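Long-range contacts in uncharacterized IolB-like protein (Salmonella typhimurium LT2, PDB 2QJV), which probably acts as a sugar-acid isomerase (glucuronate isomerase-like) of the KduI/IolB family, a cupin-fold protein that binds nickel ions in this crystal: residues W26-F31 and Y183-Y189; L55-A60 and I72-P78; R81-S86 and L139-I143. The protein carries 2 engineered substitutions. All blocks are in the same frame, centred on the assembly; numbering follows the deposited sequence.

Contact 1. Residues W26-F31 and Y183-Y189; sequences WEYVGF and YLEETYY. With NI (nickel (II) ion), chain D.
On strand 181-193 of the cupin core, the same strand that supplies a ligand to the nickel site, Glu185 turns its carboxylate into the loop 26-29 and lies flat over the indole of Trp26. The evidence for stacking is the 8° between the ring and carboxylate planes, together with a CH-pi contact that brings Glu185 CB to 3.8 Å from the centroid of the six-membered ring of Trp26. Trp26 CG sits between its own backbone N and carbonyl carbon (chi1 64°), which folds the ring back along the loop. There Trp26 NE1 donates to Val29 O at 2.9 Å, in the ring plane, and so fixes the ring's rotation.

Four donors grip the buried carboxylate. Glu185 OE1 takes Tyr28 N on its syn lone pair at 2.8 Å, and Val29 N nearly along its C-O axis in a straight bond (165°). Glu185 OE2 is met by Glu27 N from above the carboxylate plane, at 2.9 Å, and by Tyr183 OH on the anti lone pair at 2.6 Å.

Strand alternation sorts the functions: the CB bonds of Glu185, Thr187 and Tyr189 point toward 26-31, while those of Glu186 and Tyr188 point away, Glu186 binding the nickel and Tyr188 OH meeting one of its waters. Glu186 OE1 binds nickel at 2.1 Å, joined by His171, His173, His229 and two waters, the three-histidine, one-glutamate set familiar from cupins. Farther along, Thr187 CG2 abuts the Trp26 edge at CZ2, 3.6 Å away, and meets Val29 CG1 tip to tip. The rings of Phe31 and Tyr189 meet obliquely, Phe31 CZ lying 3.5 Å from Tyr189 CB.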
loop_
_atom_site.group_PDB
_atom_site.type_symbol
_atom_site.label_atom_id
_atom_site.label_comp_id
_atom_site.label_asym_id
_atom_site.label_seq_id
_atom_site.Cartn_x
_atom_site.Cartn_y
_atom_site.Cartn_z
ATOM N N TRP A 26 19.143 -8.366 -0.114
ATOM C CA TRP A 26 19.673 -9.535 -0.804
ATOM C C TRP A 26 21.120 -9.869 -0.342
ATOM O O TRP A 26 21.568 -9.387 0.713
ATOM C CB TRP A 26 19.494 -9.383 -2.340
ATOM C CG TRP A 26 20.194 -8.318 -3.049
ATOM C CD1 TRP A 26 21.489 -7.844 -2.843
ATOM C CD2 TRP A 26 19.767 -7.719 -4.285
ATOM N NE1 TRP A 26 21.802 -6.939 -3.781
ATOM C CE2 TRP A 26 20.778 -6.827 -4.681
ATOM C CE3 TRP A 26 18.580 -7.798 -5.053
ATOM C CZ2 TRP A 26 20.677 -6.040 -5.845
ATOM C CZ3 TRP A 26 18.474 -7.014 -6.186
ATOM C CH2 TRP A 26 19.516 -6.138 -6.571
ATOM N N GLU A 27 21.834 -10.698 -1.104
ATOM C CA GLU A 27 23.098 -11.294 -0.625
ATOM C C GLU A 27 24.406 -10.980 -1.313
ATOM O O GLU A 27 25.463 -11.122 -0.694
ATOM C CB GLU A 27 22.891 -12.813 -0.656
ATOM C CG GLU A 27 21.868 -13.270 0.338
ATOM C CD GLU A 27 21.428 -14.714 0.146
ATOM O OE1 GLU A 27 22.315 -15.575 0.054
ATOM O OE2 GLU A 27 20.198 -15.001 0.110
ATOM N N TYR A 28 24.373 -10.536 -2.566
ATOM C CA TYR A 28 25.604 -10.392 -3.345
ATOM C C TYR A 28 25.913 -9.013 -3.924
ATOM O O TYR A 28 26.973 -8.450 -3.678
ATOM C CB TYR A 28 25.602 -11.407 -4.531
ATOM C CG TYR A 28 25.489 -12.865 -4.080
ATOM C CD1 TYR A 28 24.254 -13.448 -3.821
ATOM C CD2 TYR A 28 26.634 -13.641 -3.871
ATOM C CE1 TYR A 28 24.144 -14.764 -3.374
ATOM C CE2 TYR A 28 26.537 -14.953 -3.449
ATOM C CZ TYR A 28 25.298 -15.503 -3.207
ATOM O OH TYR A 28 25.216 -16.784 -2.753
ATOM N N VAL A 29 25.005 -8.500 -4.738
ATOM C CA VAL A 29 25.286 -7.301 -5.539
ATOM C C VAL A 29 25.292 -5.959 -4.754
ATOM O O VAL A 29 24.397 -5.633 -3.968
ATOM C CB VAL A 29 24.333 -7.201 -6.779
ATOM C CG1 VAL A 29 24.532 -5.868 -7.565
ATOM C CG2 VAL A 29 24.541 -8.373 -7.729
ATOM N N GLY A 30 26.349 -5.220 -5.011
ATOM C CA GLY A 30 26.475 -3.840 -4.592
ATOM C C GLY A 30 26.678 -3.004 -5.849
ATOM O O GLY A 30 27.308 -3.439 -6.830
ATOM N N PHE A 31 26.095 -1.808 -5.848
ATOM C CA PHE A 31 26.255 -0.896 -6.946
ATOM C C PHE A 31 26.311 0.561 -6.425
ATOM O O PHE A 31 25.371 1.058 -5.831
ATOM C CB PHE A 31 25.116 -1.078 -7.986
ATOM C CG PHE A 31 25.248 -0.165 -9.162
ATOM C CD1 PHE A 31 26.232 -0.383 -10.110
ATOM C CD2 PHE A 31 24.427 0.948 -9.296
ATOM C CE1 PHE A 31 26.364 0.481 -11.179
ATOM C CE2 PHE A 31 24.581 1.813 -10.345
ATOM C CZ PHE A 31 25.559 1.572 -11.275
ATOM N N TYR A 183 20.384 -18.322 -9.883
ATOM C CA TYR A 183 19.978 -17.174 -9.085
ATOM C C TYR A 183 21.032 -16.074 -9.293
ATOM O O TYR A 183 22.213 -16.240 -8.937
ATOM C CB TYR A 183 19.865 -17.528 -7.598
ATOM C CG TYR A 183 19.697 -16.344 -6.650
ATOM C CD1 TYR A 183 18.450 -15.843 -6.342
ATOM C CD2 TYR A 183 20.808 -15.726 -6.046
ATOM C CE1 TYR A 183 18.296 -14.776 -5.484
ATOM C CE2 TYR A 183 20.658 -14.654 -5.189
ATOM C CZ TYR A 183 19.399 -14.193 -4.888
ATOM O OH TYR A 183 19.219 -13.096 -4.042
ATOM N N LEU A 184 20.572 -14.955 -9.823
ATOM C CA LEU A 184 21.393 -13.782 -10.061
ATOM C C LEU A 184 20.611 -12.530 -9.733
ATOM O O LEU A 184 19.582 -12.233 -10.337
ATOM C CB LEU A 184 21.914 -13.705 -11.518
ATOM C CG LEU A 184 22.936 -14.760 -11.948
ATOM C CD1 LEU A 184 23.074 -14.651 -13.445
ATOM C CD2 LEU A 184 24.375 -14.723 -11.227
ATOM N N GLU A 185 21.065 -11.836 -8.689
ATOM C CA GLU A 185 20.528 -10.519 -8.378
ATOM C C GLU A 185 20.951 -9.607 -9.541
ATOM O O GLU A 185 22.008 -9.812 -10.119
ATOM C CB GLU A 185 21.093 -10.022 -7.059
ATOM C CG GLU A 185 20.625 -10.849 -5.873
ATOM C CD GLU A 185 21.603 -10.893 -4.707
ATOM O OE1 GLU A 185 22.594 -10.144 -4.703
ATOM O OE2 GLU A 185 21.367 -11.715 -3.788
ATOM N N GLU A 186 20.150 -8.605 -9.854
ATOM C CA GLU A 186 20.467 -7.700 -10.951
ATOM C C GLU A 186 20.053 -6.249 -10.641
ATOM O O GLU A 186 18.978 -5.969 -10.110
ATOM C CB GLU A 186 19.850 -8.178 -12.280
ATOM C CG GLU A 186 20.314 -7.372 -13.482
ATOM C CD GLU A 186 19.957 -7.965 -14.824
ATOM O OE1 GLU A 186 19.047 -8.817 -14.903
ATOM O OE2 GLU A 186 20.553 -7.541 -15.844
ATOM N N THR A 187 20.968 -5.336 -10.940
ATOM C CA THR A 187 20.699 -3.908 -10.852
ATOM C C THR A 187 20.723 -3.315 -12.279
ATOM O O THR A 187 21.429 -3.807 -13.157
ATOM C CB THR A 187 21.679 -3.144 -9.891
ATOM O OG1 THR A 187 23.030 -3.315 -10.349
ATOM C CG2 THR A 187 21.502 -3.578 -8.382
ATOM N N TYR A 188 19.908 -2.277 -12.478
ATOM C CA TYR A 188 19.807 -1.486 -13.696
ATOM C C TYR A 188 20.096 -0.047 -13.285
ATOM O O TYR A 188 19.428 0.470 -12.410
ATOM C CB TYR A 188 18.388 -1.492 -14.290
ATOM C CG TYR A 188 18.043 -2.697 -15.139
ATOM C CD1 TYR A 188 17.969 -3.952 -14.570
ATOM C CD2 TYR A 188 17.797 -2.585 -16.513
ATOM C CE1 TYR A 188 17.682 -5.058 -15.318
ATOM C CE2 TYR A 188 17.513 -3.701 -17.270
ATOM C CZ TYR A 188 17.450 -4.927 -16.662
ATOM O OH TYR A 188 17.166 -6.006 -17.416
ATOM N N TYR A 189 21.064 0.581 -13.928
ATOM C CA TYR A 189 21.358 1.995 -13.755
ATOM C C TYR A 189 20.994 2.642 -15.097
ATOM O O TYR A 189 21.741 2.508 -16.094
ATOM C CB TYR A 189 22.819 2.229 -13.370
ATOM C CG TYR A 189 23.241 3.692 -13.320
ATOM C CD1 TYR A 189 22.646 4.595 -12.406
ATOM C CD2 TYR A 189 24.291 4.163 -14.108
ATOM C CE1 TYR A 189 23.027 5.919 -12.352
ATOM C CE2 TYR A 189 24.706 5.507 -14.047
ATOM C CZ TYR A 189 24.064 6.388 -13.171
ATOM O OH TYR A 189 24.482 7.689 -13.111
HETATM NI NI NI D . 18.262 -10.062 -16.400
HETATM O O HOH W 1 18.426 -13.392 -1.350
HETATM O O HOH W 2 18.515 -8.326 -17.716
HETATM O O HOH W 3 20.246 -10.489 -17.214
#

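Contact 2. Residues L55-A60 and I72-P78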
loop_
_atom_site.group_PDB
_atom_site.type_symbol
_atom_site.label_atom_id
_atom_site.label_comp_id
_atom_site.label_asym_id
_atom_site.label_seq_id
_atom_site.Cartn_x
_atom_site.Cartn_y
_atom_site.Cartn_z
ATOM N N LEU A 55 33.884 3.435 -16.027
ATOM C CA LEU A 55 33.888 4.874 -16.372
ATOM C C LEU A 55 32.718 5.105 -17.334
ATOM O O LEU A 55 32.796 4.828 -18.545
ATOM C CB LEU A 55 35.239 5.341 -16.944
ATOM C CG LEU A 55 36.456 5.475 -15.992
ATOM C CD1 LEU A 55 36.850 4.179 -15.284
ATOM C CD2 LEU A 55 37.699 6.040 -16.742
ATOM N N VAL A 56 31.600 5.517 -16.754
ATOM C CA VAL A 56 30.356 5.734 -17.502
ATOM C C VAL A 56 30.521 6.953 -18.457
ATOM O O VAL A 56 30.057 6.956 -19.599
ATOM C CB VAL A 56 29.087 5.891 -16.575
ATOM C CG1 VAL A 56 27.828 6.119 -17.472
ATOM C CG2 VAL A 56 28.900 4.705 -15.545
ATOM N N ALA A 57 31.205 7.969 -17.956
ATOM C CA ALA A 57 31.502 9.199 -18.676
ATOM C C ALA A 57 32.688 9.908 -17.998
ATOM O O ALA A 57 32.777 9.993 -16.761
ATOM C CB ALA A 57 30.292 10.100 -18.725
ATOM N N GLY A 58 33.619 10.387 -18.812
ATOM C CA GLY A 58 34.754 11.105 -18.305
ATOM C C GLY A 58 36.012 10.289 -18.132
ATOM O O GLY A 58 36.058 9.090 -18.404
ATOM N N LEU A 59 37.051 10.992 -17.705
ATOM C CA LEU A 59 38.397 10.434 -17.613
ATOM C C LEU A 59 38.859 10.356 -16.171
ATOM O O LEU A 59 38.563 11.249 -15.383
ATOM C CB LEU A 59 39.353 11.302 -18.447
ATOM C CG LEU A 59 38.997 11.594 -19.903
ATOM C CD1 LEU A 59 40.117 12.428 -20.506
ATOM C CD2 LEU A 59 38.751 10.336 -20.736
ATOM N N ALA A 60 39.564 9.274 -15.842
ATOM C CA ALA A 60 40.018 8.990 -14.491
ATOM C C ALA A 60 41.397 8.322 -14.485
ATOM O O ALA A 60 41.784 7.690 -15.454
ATOM C CB ALA A 60 38.987 8.075 -13.754
ATOM N N ILE A 72 42.505 7.196 -18.089
ATOM C CA ILE A 72 41.796 6.190 -18.893
ATOM C C ILE A 72 40.367 6.719 -19.099
ATOM O O ILE A 72 39.919 7.667 -18.436
ATOM C CB ILE A 72 41.886 4.741 -18.302
ATOM C CG1 ILE A 72 41.419 4.705 -16.824
ATOM C CG2 ILE A 72 43.311 4.218 -18.500
ATOM C CD1 ILE A 72 41.077 3.315 -16.230
ATOM N N GLY A 73 39.666 6.128 -20.045
ATOM C CA GLY A 73 38.345 6.590 -20.428
ATOM C C GLY A 73 38.464 7.184 -21.821
ATOM O O GLY A 73 39.548 7.228 -22.402
ATOM N N GLN A 74 37.342 7.624 -22.355
ATOM C CA GLN A 74 37.283 8.278 -23.649
ATOM C C GLN A 74 35.972 9.057 -23.786
ATOM O O GLN A 74 35.974 10.273 -23.965
ATOM C CB GLN A 74 37.422 7.249 -24.770
ATOM C CG GLN A 74 37.516 7.814 -26.164
ATOM C CD GLN A 74 37.525 6.692 -27.196
ATOM O OE1 GLN A 74 37.599 5.479 -26.868
ATOM N NE2 GLN A 74 37.394 7.075 -28.424
ATOM N N ARG A 75 34.854 8.352 -23.749
ATOM C CA ARG A 75 33.553 8.998 -23.924
ATOM C C ARG A 75 33.237 9.968 -22.773
ATOM O O ARG A 75 33.533 9.704 -21.591
ATOM C CB ARG A 75 32.449 7.947 -24.079
ATOM C CG ARG A 75 32.029 7.213 -22.819
ATOM C CD ARG A 75 31.247 5.957 -23.158
ATOM N NE ARG A 75 30.622 5.435 -21.951
ATOM C CZ ARG A 75 30.028 4.258 -21.826
ATOM N NH1 ARG A 75 30.013 3.394 -22.818
ATOM N NH2 ARG A 75 29.472 3.935 -20.663
HETATM N N MSE A 76 32.647 11.085 -23.158
HETATM C CA MSE A 76 32.199 12.124 -22.240
HETATM C C MSE A 76 30.700 11.997 -21.950
HETATM O O MSE A 76 30.152 12.775 -21.181
HETATM C CB MSE A 76 32.567 13.485 -22.809
HETATM C CG MSE A 76 34.091 13.609 -23.085
HETATM SE SE MSE A 76 35.212 13.264 -21.502
HETATM C CE MSE A 76 34.712 14.790 -20.509
ATOM N N SER A 77 30.072 10.983 -22.550
ATOM C CA SER A 77 28.685 10.625 -22.345
ATOM C C SER A 77 28.486 9.140 -22.696
ATOM O O SER A 77 29.049 8.654 -23.688
ATOM C CB SER A 77 27.744 11.441 -23.221
ATOM O OG SER A 77 26.420 10.905 -23.133
ATOM N N PRO A 78 27.654 8.424 -21.942
ATOM C CA PRO A 78 27.379 7.023 -22.367
ATOM C C PRO A 78 26.732 6.940 -23.793
ATOM O O PRO A 78 26.961 5.986 -24.524
ATOM C CB PRO A 78 26.462 6.497 -21.232
ATOM C CG PRO A 78 25.803 7.718 -20.706
ATOM C CD PRO A 78 26.896 8.755 -20.710
HETATM O O HOH W 4 35.078 7.764 -20.513
#
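Main-chain bonds hold Leu55-Ala60 against Ile72-Pro78 at two places. Ala60 and Ile72 form a single antiparallel, hydrogen-bonded bridge, with Ile72 N giving to Ala60 O at 2.8 Å and Ala60 N returning to Ile72 O at 3.1 Å. Nearer the corner of the chain, Gly58 N donates to Arg75 O at 2.9 Å in an almost straight bond (170°). Between these points one water donates to Gly58 O and Arg75 O and accepts from Gln74 N, filling in where the two backbones part.

The side-chain polar grip belongs to Arg75. Its chain runs extended from CG, and the guanidinium presents its NE side to one carbonyl: Arg75 NE reaches Val56 O at 2.9 Å and Arg75 NH2 reaches the same oxygen at 3.3 Å, both close to the guanidinium plane. Pro78 CA lies over one face of that group. Val56 and Ala57 form a classic beta bulge opposite Glu104, and the chain turns its corner at Val56, whose carbonyl is the one gripped.

Among apolar side chains, Val56 CG1 packs on Pro78 CB at 4.0 Å. Other contacts set side chains on backbone: Leu59 CD2 rests 3.3 Å from Gly73 C, and SE of Met76, a selenomethionine, lies 3.9 Å from Gly58 CA.

Arg75 NH1 carries a salt bridge to Glu157, so one guanidinium ties the bulge to the neighbouring sheet and probably offsets the Glu157 charge.

Contact 3. Residues R81-S86 and L139-I143; sequences RIPAYS and LVHNI. With SO4 (sulfate ion), chain I.
Arg81 NH2 donates to sulfate O2 at 2.8 Å, and the same side chain packs on Leu139. A second bond, Arg81 NE to sulfate O4 at 3.0 Å, is nearly straight (175°), so the guanidinium holds the anion side-on, in its own plane. His130 also binds this sulfate, which probably came from the crystallisation liquor. A bend at chi3 (69°) turns the guanidinium toward the strand, where Leu139 CD2 lies over one face and Leu139 CB comes to 3.7 Å from Arg81 NH2.

The imidazole of His141 fills the middle. Pro83 CG stands over the centre of its face, 4.1 Å from the ring centroid and 9° off the normal, a CH-pi contact, while His141 CE1 touches Ile82 C at 3.5 Å. A water joins His141 NE2, at 2.8 Å, to Arg81 O; His141 ND1 is hydrogen-bonded to Glu157 on the adjoining strand. At the far end Ser86 OG lies 3.4 Å from Ile143 CG2.

Residues 81-86 run almost parallel to 139-143 without pairing with them as a sheet strand: apolar contact and the water bridge join them, and hydrogen bonds at both nitrogens probably fix the orientation of the imidazole.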
loop_
_atom_site.group_PDB
_atom_site.type_symbol
_atom_site.label_atom_id
_atom_site.label_comp_id
_atom_site.label_asym_id
_atom_site.label_seq_id
_atom_site.Cartn_x
_atom_site.Cartn_y
_atom_site.Cartn_z
ATOM N N ARG A 81 27.931 5.764 -27.567
ATOM C CA ARG A 81 27.740 4.379 -28.075
ATOM C C ARG A 81 29.069 3.695 -28.447
ATOM O O ARG A 81 29.162 2.954 -29.437
ATOM C CB ARG A 81 26.796 4.332 -29.270
ATOM C CG ARG A 81 25.393 4.843 -28.972
ATOM C CD ARG A 81 24.570 4.894 -30.221
ATOM N NE ARG A 81 24.205 3.601 -30.824
ATOM C CZ ARG A 81 23.135 2.865 -30.507
ATOM N NH1 ARG A 81 22.264 3.250 -29.595
ATOM N NH2 ARG A 81 22.911 1.739 -31.158
ATOM N N ILE A 82 30.071 3.950 -27.613
ATOM C CA ILE A 82 31.387 3.338 -27.740
ATOM C C ILE A 82 31.676 2.700 -26.381
ATOM O O ILE A 82 31.174 3.186 -25.337
ATOM C CB ILE A 82 32.501 4.334 -28.265
ATOM C CG1 ILE A 82 32.812 5.440 -27.217
ATOM C CG2 ILE A 82 32.144 4.879 -29.681
ATOM C CD1 ILE A 82 33.952 6.386 -27.647
ATOM N N PRO A 83 32.414 1.557 -26.366
ATOM C CA PRO A 83 32.587 0.896 -25.075
ATOM C C PRO A 83 33.300 1.721 -23.979
ATOM O O PRO A 83 34.175 2.533 -24.273
ATOM C CB PRO A 83 33.396 -0.367 -25.434
ATOM C CG PRO A 83 33.120 -0.607 -26.874
ATOM C CD PRO A 83 33.003 0.759 -27.468
ATOM N N ALA A 84 32.860 1.511 -22.746
ATOM C CA ALA A 84 33.489 2.108 -21.575
ATOM C C ALA A 84 34.869 1.475 -21.328
ATOM O O ALA A 84 35.169 0.358 -21.802
ATOM C CB ALA A 84 32.624 1.902 -20.354
ATOM N N TYR A 85 35.714 2.253 -20.653
ATOM C CA TYR A 85 36.880 1.735 -19.982
ATOM C C TYR A 85 36.425 1.319 -18.571
ATOM O O TYR A 85 35.615 2.009 -17.933
ATOM C CB TYR A 85 38.009 2.761 -19.843
ATOM C CG TYR A 85 38.784 3.005 -21.101
ATOM C CD1 TYR A 85 38.226 3.719 -22.165
ATOM C CD2 TYR A 85 40.099 2.566 -21.219
ATOM C CE1 TYR A 85 38.970 3.965 -23.331
ATOM C CE2 TYR A 85 40.847 2.821 -22.350
ATOM C CZ TYR A 85 40.278 3.517 -23.408
ATOM O OH TYR A 85 41.031 3.714 -24.541
ATOM N N SER A 86 36.985 0.211 -18.089
ATOM C CA SER A 86 36.721 -0.302 -16.763
ATOM C C SER A 86 38.011 -0.860 -16.164
ATOM O O SER A 86 38.966 -1.182 -16.879
ATOM C CB SER A 86 35.651 -1.420 -16.785
ATOM O OG SER A 86 34.508 -0.976 -17.492
ATOM N N LEU A 139 22.070 -2.501 -28.807
ATOM C CA LEU A 139 23.504 -2.578 -28.841
ATOM C C LEU A 139 23.881 -3.027 -27.436
ATOM O O LEU A 139 23.428 -2.443 -26.455
ATOM C CB LEU A 139 24.136 -1.228 -29.221
ATOM C CG LEU A 139 25.635 -1.056 -29.035
ATOM C CD1 LEU A 139 26.421 -2.042 -29.941
ATOM C CD2 LEU A 139 26.018 0.376 -29.336
ATOM N N VAL A 140 24.732 -4.057 -27.350
ATOM C CA VAL A 140 25.167 -4.650 -26.099
ATOM C C VAL A 140 26.721 -4.640 -26.029
ATOM O O VAL A 140 27.386 -4.990 -27.004
ATOM C CB VAL A 140 24.582 -6.086 -25.953
ATOM C CG1 VAL A 140 25.043 -6.801 -24.646
ATOM C CG2 VAL A 140 23.030 -6.059 -26.110
ATOM N N HIS A 141 27.239 -4.131 -24.912
ATOM C CA HIS A 141 28.658 -4.118 -24.559
ATOM C C HIS A 141 28.890 -5.015 -23.351
ATOM O O HIS A 141 28.518 -4.685 -22.200
ATOM C CB HIS A 141 29.177 -2.713 -24.235
ATOM C CG HIS A 141 29.133 -1.736 -25.380
ATOM N ND1 HIS A 141 29.142 -0.373 -25.173
ATOM C CD2 HIS A 141 29.058 -1.913 -26.723
ATOM C CE1 HIS A 141 29.113 0.245 -26.343
ATOM N NE2 HIS A 141 29.049 -0.666 -27.304
ATOM N N ASN A 142 29.487 -6.183 -23.609
ATOM C CA ASN A 142 29.826 -7.144 -22.543
ATOM C C ASN A 142 31.144 -6.770 -21.876
ATOM O O ASN A 142 32.235 -7.196 -22.299
ATOM C CB ASN A 142 29.835 -8.581 -23.103
ATOM C CG ASN A 142 28.442 -9.038 -23.527
ATOM O OD1 ASN A 142 28.184 -9.316 -24.713
ATOM N ND2 ASN A 142 27.527 -9.076 -22.572
ATOM N N ILE A 143 31.020 -5.915 -20.863
ATOM C CA ILE A 143 32.158 -5.429 -20.078
ATOM C C ILE A 143 32.836 -6.578 -19.291
ATOM O O ILE A 143 34.044 -6.737 -19.344
ATOM C CB ILE A 143 31.758 -4.267 -19.133
ATOM C CG1 ILE A 143 31.354 -3.031 -19.960
ATOM C CG2 ILE A 143 32.917 -3.957 -18.115
ATOM C CD1 ILE A 143 30.652 -1.944 -19.176
HETATM S S SO4 I . 25.557 1.284 -33.681
HETATM O O1 SO4 I . 26.603 0.249 -33.823
HETATM O O2 SO4 I . 24.385 0.561 -33.168
HETATM O O3 SO4 I . 25.207 1.887 -34.978
HETATM O O4 SO4 I . 26.044 2.394 -32.839
HETATM O O HOH W 5 29.782 0.117 -29.923
#

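In the fold
Contacts 2 and 3 adjoin, their centres 11 Å apart: Leu55 N meets Tyr85 O at 2.9 Å, and Arg75 NH1 meets Ile82 O at 2.8 Å. Glu157 OE2 links them further, since it is the partner of both Arg75 and His141. Contact 1 lies on the opposite side of the chain's centre, 23 Å from contact 2 and 19 Å from contact 3, measured between centres, and touches neither. It is nevertheless related to contact 3 through one five-stranded antiparallel sheet, in which 138-142 and 181-193 both take part. Of the three, contact 1 alone includes a ligand of the His171, His173, Glu186 and His229 nickel site; contact 3 instead borders the sulfate.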